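Side-chain contact in conserved hypothetical secreted protein (Helicobacter pylori, PDB 4RNZ), which is a cell shape-determining metallopeptidase of the M23B family that binds zinc and probably cleaves peptidoglycan peptides: residues G13-N18 with Q22-N27. Numbering follows the deposited sequence.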
loop_
_atom_site.group_PDB
_atom_site.type_symbol
_atom_site.label_atom_id
_atom_site.label_comp_id
_atom_site.label_asym_id
_atom_site.label_seq_id
_atom_site.Cartn_x
_atom_site.Cartn_y
_atom_site.Cartn_z
ATOM N N GLY A 13 6.135 -3.229 -23.165
ATOM C CA GLY A 13 6.458 -4.605 -23.458
ATOM C C GLY A 13 5.208 -5.430 -23.643
ATOM O O GLY A 13 5.178 -6.293 -24.494
ATOM N N PHE A 14 4.157 -5.168 -22.853
ATOM C CA PHE A 14 2.910 -5.906 -23.019
ATOM C C PHE A 14 2.257 -5.572 -24.375
ATOM O O PHE A 14 1.714 -6.450 -25.061
ATOM C CB PHE A 14 1.966 -5.602 -21.839
ATOM C CG PHE A 14 0.658 -6.322 -21.897
ATOM C CD1 PHE A 14 0.544 -7.631 -21.439
ATOM C CD2 PHE A 14 -0.472 -5.689 -22.389
ATOM C CE1 PHE A 14 -0.672 -8.284 -21.494
ATOM C CE2 PHE A 14 -1.689 -6.342 -22.443
ATOM C CZ PHE A 14 -1.795 -7.638 -22.006
ATOM N N LEU A 15 2.296 -4.302 -24.751
ATOM C CA LEU A 15 1.712 -3.888 -26.027
ATOM C C LEU A 15 2.431 -4.581 -27.183
ATOM O O LEU A 15 1.794 -5.179 -28.059
ATOM C CB LEU A 15 1.795 -2.386 -26.195
ATOM C CG LEU A 15 1.014 -1.533 -25.207
ATOM C CD1 LEU A 15 1.050 -0.092 -25.673
ATOM C CD2 LEU A 15 -0.427 -2.020 -25.101
ATOM N N GLU A 16 3.756 -4.504 -27.152
ATOM C CA GLU A 16 4.652 -5.174 -28.135
ATOM C C GLU A 16 4.384 -6.670 -28.231
ATOM O O GLU A 16 4.146 -7.198 -29.302
ATOM C CB GLU A 16 6.125 -4.931 -27.748
ATOM C CG GLU A 16 7.163 -5.712 -28.553
ATOM C CD GLU A 16 8.594 -5.314 -28.208
ATOM O OE1 GLU A 16 8.954 -5.339 -27.004
ATOM O OE2 GLU A 16 9.360 -4.964 -29.139
ATOM N N LYS A 17 4.371 -7.353 -27.092
ATOM C CA LYS A 17 4.138 -8.805 -27.083
ATOM C C LYS A 17 2.821 -9.210 -27.705
ATOM O O LYS A 17 2.703 -10.298 -28.263
ATOM C CB LYS A 17 4.199 -9.347 -25.651
ATOM C CG LYS A 17 4.410 -10.845 -25.566
ATOM C CD LYS A 17 5.533 -11.173 -24.587
ATOM C CE LYS A 17 5.948 -12.636 -24.667
ATOM N NZ LYS A 17 4.905 -13.532 -24.103
ATOM N N ASN A 18 1.821 -8.346 -27.589
ATOM C CA ASN A 18 0.507 -8.631 -28.113
ATOM C C ASN A 18 0.181 -7.874 -29.383
ATOM O O ASN A 18 -0.967 -7.801 -29.747
ATOM C CB ASN A 18 -0.548 -8.336 -27.039
ATOM C CG ASN A 18 -0.475 -9.322 -25.901
ATOM O OD1 ASN A 18 -0.946 -10.448 -26.026
ATOM N ND2 ASN A 18 0.171 -8.928 -24.808
ATOM N N GLN A 22 2.284 0.588 -30.441
ATOM C CA GLN A 22 2.935 1.150 -29.287
ATOM C C GLN A 22 2.632 2.624 -29.070
ATOM O O GLN A 22 2.848 3.140 -27.967
ATOM C CB GLN A 22 4.437 0.874 -29.356
ATOM C CG GLN A 22 4.755 -0.571 -28.980
ATOM C CD GLN A 22 6.141 -1.023 -29.415
ATOM O OE1 GLN A 22 7.152 -0.525 -28.931
ATOM N NE2 GLN A 22 6.185 -2.014 -30.298
ATOM N N LYS A 23 2.103 3.299 -30.093
ATOM C CA LYS A 23 1.655 4.690 -29.929
ATOM C C LYS A 23 0.577 4.815 -28.887
ATOM O O LYS A 23 0.332 5.898 -28.364
ATOM C CB LYS A 23 1.131 5.262 -31.238
ATOM C CG LYS A 23 -0.185 4.667 -31.702
ATOM C CD LYS A 23 -0.532 5.150 -33.108
ATOM C CE LYS A 23 -1.463 4.162 -33.807
ATOM N NZ LYS A 23 -1.707 4.591 -35.202
ATOM N N LEU A 24 -0.139 3.722 -28.646
ATOM C CA LEU A 24 -1.112 3.689 -27.562
ATOM C C LEU A 24 -0.456 4.111 -26.237
ATOM O O LEU A 24 -1.051 4.818 -25.438
ATOM C CB LEU A 24 -1.752 2.297 -27.472
ATOM C CG LEU A 24 -3.028 2.185 -26.643
ATOM C CD1 LEU A 24 -4.095 3.149 -27.135
ATOM C CD2 LEU A 24 -3.551 0.749 -26.669
ATOM N N TYR A 25 0.781 3.696 -26.013
ATOM C CA TYR A 25 1.583 4.225 -24.904
ATOM C C TYR A 25 2.228 5.598 -25.195
ATOM O O TYR A 25 2.095 6.529 -24.407
ATOM C CB TYR A 25 2.680 3.227 -24.487
ATOM C CG TYR A 25 3.611 3.803 -23.453
ATOM C CD1 TYR A 25 3.232 3.889 -22.122
ATOM C CD2 TYR A 25 4.853 4.315 -23.817
ATOM C CE1 TYR A 25 4.070 4.441 -21.176
ATOM C CE2 TYR A 25 5.694 4.880 -22.873
ATOM C CZ TYR A 25 5.298 4.929 -21.550
ATOM O OH TYR A 25 6.143 5.468 -20.622
ATOM N N TYR A 26 2.935 5.722 -26.313
ATOM C CA TYR A 26 3.722 6.934 -26.577
ATOM C C TYR A 26 2.867 8.179 -26.595
ATOM O O TYR A 26 3.303 9.229 -26.116
ATOM C CB TYR A 26 4.529 6.799 -27.872
ATOM C CG TYR A 26 5.611 5.746 -27.811
ATOM C CD1 TYR A 26 6.620 5.821 -26.868
ATOM C CD2 TYR A 26 5.633 4.676 -28.703
ATOM C CE1 TYR A 26 7.621 4.862 -26.802
ATOM C CE2 TYR A 26 6.636 3.715 -28.646
ATOM C CZ TYR A 26 7.620 3.812 -27.694
ATOM O OH TYR A 26 8.616 2.864 -27.626
ATOM N N ASN A 27 1.635 8.059 -27.109
ATOM C CA ASN A 27 0.686 9.173 -27.108
ATOM C C ASN A 27 0.146 9.583 -25.758
ATOM O O ASN A 27 -0.493 10.614 -25.661
ATOM C CB ASN A 27 -0.522 8.883 -28.015
ATOM C CG ASN A 27 -0.203 9.051 -29.481
ATOM O OD1 ASN A 27 -0.770 8.364 -30.335
ATOM N ND2 ASN A 27 0.699 9.979 -29.787
#
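Leu15 reaches from helix 11-17 to helix 23-26 and meets it with one methyl group. Its CG lies anti to the carbonyl carbon (chi1 -64°), and the extended second torsion carries CD1 toward Leu24 and Tyr25. The methyl lands beside the backbone of the second helix. Leu15 CD1 is 3.8 Å from Tyr25 N and 3.9 Å from Tyr25 CB. The same methyl lies 4.1 Å from Leu24 CB. The side chains of Leu15 and Tyr25 cross at about a right angle. Tyr25 meets the methyl with CB, while the end of its side chain leads away. The side chain of Tyr25 also touches Leu11 and Leu12. Lys33 makes a cation-pi contact with its ring. Leu24 also touches through its base, and its side chain also touches Tyr77 and Leu79 of strand 76-83.

Gln22 covers the more open side. Its chain is extended beyond CG, and its aliphatic part runs past Leu15, with Gln22 CG 4.5 Å from Leu15 CB. The amide nitrogen comes to the base of Glu16, where Gln22 NE2 is 3.9 Å from Glu16 CB. This is a van der Waals touch.

Asn18 closes helix 11-17. Its ND2 turns back to Phe14 O at 2.9 Å, with a fairly straight N-H...O angle of 160°. Asn18 N reaches the same oxygen from the opposite face of the carbonyl plane. Asn18 ND2 also sits 3.4 Å above the centre of the Phe14 ring.

The contact joins two short helices of the Csd3 N-terminal region, which also contributes the zinc ligand Glu34. No hydrogen bond crosses between 13-18 and 22-27. The contact thus rests on close apolar fit around a single leucine methyl, with the polar chain of Gln22 lying alongside Glu16 at the more exposed side.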